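Local coordinates for envelope glycoprotein (PDB 5XEA) that probably attaches the virus to a host-cell receptor and then drives fusion of the virion with the host membrane, at residues Thr34-Asn39 against Glu196-Glu201. Sequence-based numbering, arbitrary orientation.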
loop_
_atom_site.group_PDB
_atom_site.type_symbol
_atom_site.label_atom_id
_atom_site.label_comp_id
_atom_site.label_asym_id
_atom_site.label_seq_id
_atom_site.Cartn_x
_atom_site.Cartn_y
_atom_site.Cartn_z
ATOM N N THR B 34 16.372 20.683 -1.168
ATOM C CA THR B 34 16.518 19.298 -0.746
ATOM C C THR B 34 17.540 19.222 0.385
ATOM O O THR B 34 18.131 20.228 0.784
ATOM C CB THR B 34 16.942 18.390 -1.906
ATOM O OG1 THR B 34 18.203 18.839 -2.420
ATOM C CG2 THR B 34 15.890 18.389 -3.010
ATOM N N THR B 35 17.758 18.009 0.893
ATOM C CA THR B 35 18.626 17.782 2.038
ATOM C C THR B 35 19.769 16.845 1.667
ATOM O O THR B 35 19.660 16.013 0.757
ATOM C CB THR B 35 17.851 17.197 3.250
ATOM O OG1 THR B 35 17.094 16.052 2.845
ATOM C CG2 THR B 35 16.910 18.230 3.848
ATOM N N SER B 36 20.870 16.994 2.410
ATOM C CA SER B 36 22.034 16.130 2.231
ATOM C C SER B 36 21.699 14.666 2.503
ATOM O O SER B 36 22.134 13.776 1.763
ATOM C CB SER B 36 23.167 16.589 3.152
ATOM O OG SER B 36 22.922 17.892 3.671
ATOM N N ALA B 37 20.938 14.393 3.560
ATOM C CA ALA B 37 20.569 13.034 3.936
ATOM C C ALA B 37 19.052 12.891 3.984
ATOM O O ALA B 37 18.304 13.870 3.934
ATOM C CB ALA B 37 21.190 12.653 5.283
ATOM N N GLN B 38 18.592 11.643 4.068
ATOM C CA GLN B 38 17.163 11.343 4.079
ATOM C C GLN B 38 16.656 10.855 5.442
ATOM O O GLN B 38 15.557 10.289 5.518
ATOM C CB GLN B 38 16.839 10.315 2.994
ATOM C CG GLN B 38 17.365 10.700 1.617
ATOM C CD GLN B 38 16.278 10.725 0.557
ATOM O OE1 GLN B 38 15.824 11.794 0.141
ATOM N NE2 GLN B 38 15.858 9.546 0.112
ATOM N N ASN B 39 17.418 11.077 6.521
ATOM C CA ASN B 39 16.997 10.681 7.860
ATOM C C ASN B 39 17.406 11.730 8.886
ATOM O O ASN B 39 18.492 12.310 8.794
ATOM C CB ASN B 39 17.601 9.324 8.257
ATOM C CG ASN B 39 17.000 8.164 7.480
ATOM O OD1 ASN B 39 15.781 8.090 7.284
ATOM N ND2 ASN B 39 17.854 7.247 7.033
ATOM N N GLU B 196 22.101 19.556 5.874
ATOM C CA GLU B 196 21.731 20.927 5.570
ATOM C C GLU B 196 20.718 20.956 4.437
ATOM O O GLU B 196 20.684 20.061 3.585
ATOM C CB GLU B 196 22.955 21.763 5.204
ATOM C CG GLU B 196 23.845 22.071 6.391
ATOM C CD GLU B 196 25.313 22.070 6.025
ATOM O OE1 GLU B 196 25.732 21.175 5.261
ATOM O OE2 GLU B 196 26.044 22.969 6.495
ATOM N N ILE B 197 19.872 21.978 4.457
ATOM C CA ILE B 197 18.937 22.214 3.368
ATOM C C ILE B 197 19.679 22.988 2.286
ATOM O O ILE B 197 20.259 24.045 2.555
ATOM C CB ILE B 197 17.691 22.969 3.854
ATOM C CG1 ILE B 197 16.844 22.055 4.747
ATOM C CG2 ILE B 197 16.881 23.471 2.678
ATOM C CD1 ILE B 197 15.641 22.739 5.353
ATOM N N GLN B 198 19.674 22.451 1.068
ATOM C CA GLN B 198 20.404 23.000 -0.065
ATOM C C GLN B 198 19.424 23.573 -1.075
ATOM O O GLN B 198 18.399 22.955 -1.377
ATOM C CB GLN B 198 21.260 21.914 -0.719
ATOM C CG GLN B 198 21.950 21.034 0.300
ATOM C CD GLN B 198 22.772 19.931 -0.321
ATOM O OE1 GLN B 198 22.237 19.012 -0.940
ATOM N NE2 GLN B 198 24.085 20.011 -0.151
ATOM N N ARG B 199 19.750 24.754 -1.596
ATOM C CA ARG B 199 18.947 25.477 -2.573
ATOM C C ARG B 199 19.529 25.281 -3.969
ATOM O O ARG B 199 20.738 25.103 -4.132
ATOM C CB ARG B 199 18.902 26.964 -2.206
ATOM C CG ARG B 199 18.110 27.855 -3.133
ATOM C CD ARG B 199 18.516 29.308 -2.943
ATOM N NE ARG B 199 17.910 30.178 -3.944
ATOM C CZ ARG B 199 17.009 31.114 -3.671
ATOM N NH1 ARG B 199 16.613 31.310 -2.419
ATOM N NH2 ARG B 199 16.509 31.861 -4.648
ATOM N N GLU B 200 18.660 25.311 -4.982
ATOM C CA GLU B 200 19.085 24.972 -6.334
ATOM C C GLU B 200 18.021 25.403 -7.338
ATOM O O GLU B 200 16.821 25.261 -7.079
ATOM C CB GLU B 200 19.350 23.467 -6.450
ATOM C CG GLU B 200 20.116 23.039 -7.678
ATOM C CD GLU B 200 20.369 21.541 -7.691
ATOM O OE1 GLU B 200 19.690 20.822 -6.926
ATOM O OE2 GLU B 200 21.243 21.078 -8.454
ATOM N N GLU B 201 18.468 25.928 -8.479
ATOM C CA GLU B 201 17.582 26.387 -9.544
ATOM C C GLU B 201 17.479 25.287 -10.588
ATOM O O GLU B 201 18.497 24.840 -11.124
ATOM C CB GLU B 201 18.102 27.682 -10.168
ATOM C CG GLU B 201 18.438 28.768 -9.155
ATOM C CD GLU B 201 17.208 29.325 -8.463
ATOM O OE1 GLU B 201 16.110 29.244 -9.050
ATOM O OE2 GLU B 201 17.338 29.842 -7.331
HETATM O O HOH W 1 20.520 17.453 -1.968
#
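Thr34 and Gln198 face each other as an antiparallel hydrogen-bonded pair: Gln198 N gives a nearly straight bond of 2.7 Å to Thr34 O, and Thr34 N returns one of 3.1 Å to Gln198 O. Two residues on, beyond the non-hydrogen-bonded pair Thr35 and Ile197, Ser36 N makes a longer bond to Glu196 O (3.3 Å). The hydroxyl of Ser36 then takes over where the strand pairing stops, with OG accepting from Glu196 N at 2.9 Å and 171°. Its chi1 of -15° nearly eclipses OG with the residue's own backbone N and brings it to the N-H of Glu196.

A single water bridges the side chains of Thr34 and Gln198. It accepts from Thr34 OG1 (2.7 Å) and donates to Gln198 OE1 and Thr35 O, tying the end of the extended Gln198 chain to the neighbouring strand. CB and CG of Gln198 lie against Thr34 O.

On the other face, CG2 of Thr35 meets CG1 of Ile197 at 3.9 Å, and both side chains rest on Leu153 of strand 133-156. With chi1 at 51°, Thr35 OG1 sits between its own N and carbonyl carbon and donates to Ala37 O (2.7 Å), clasping the chain as it turns out of the strand. Farther along, Glu200 forms a salt bridge with Arg32.

The arrangement is the end of an antiparallel strand pair, 24-35 beside 197-209, where the Ser36 hydroxyl carries the bonding one step beyond the strand, in the middle of a six-stranded sheet of this gp64-family fusion glycoprotein.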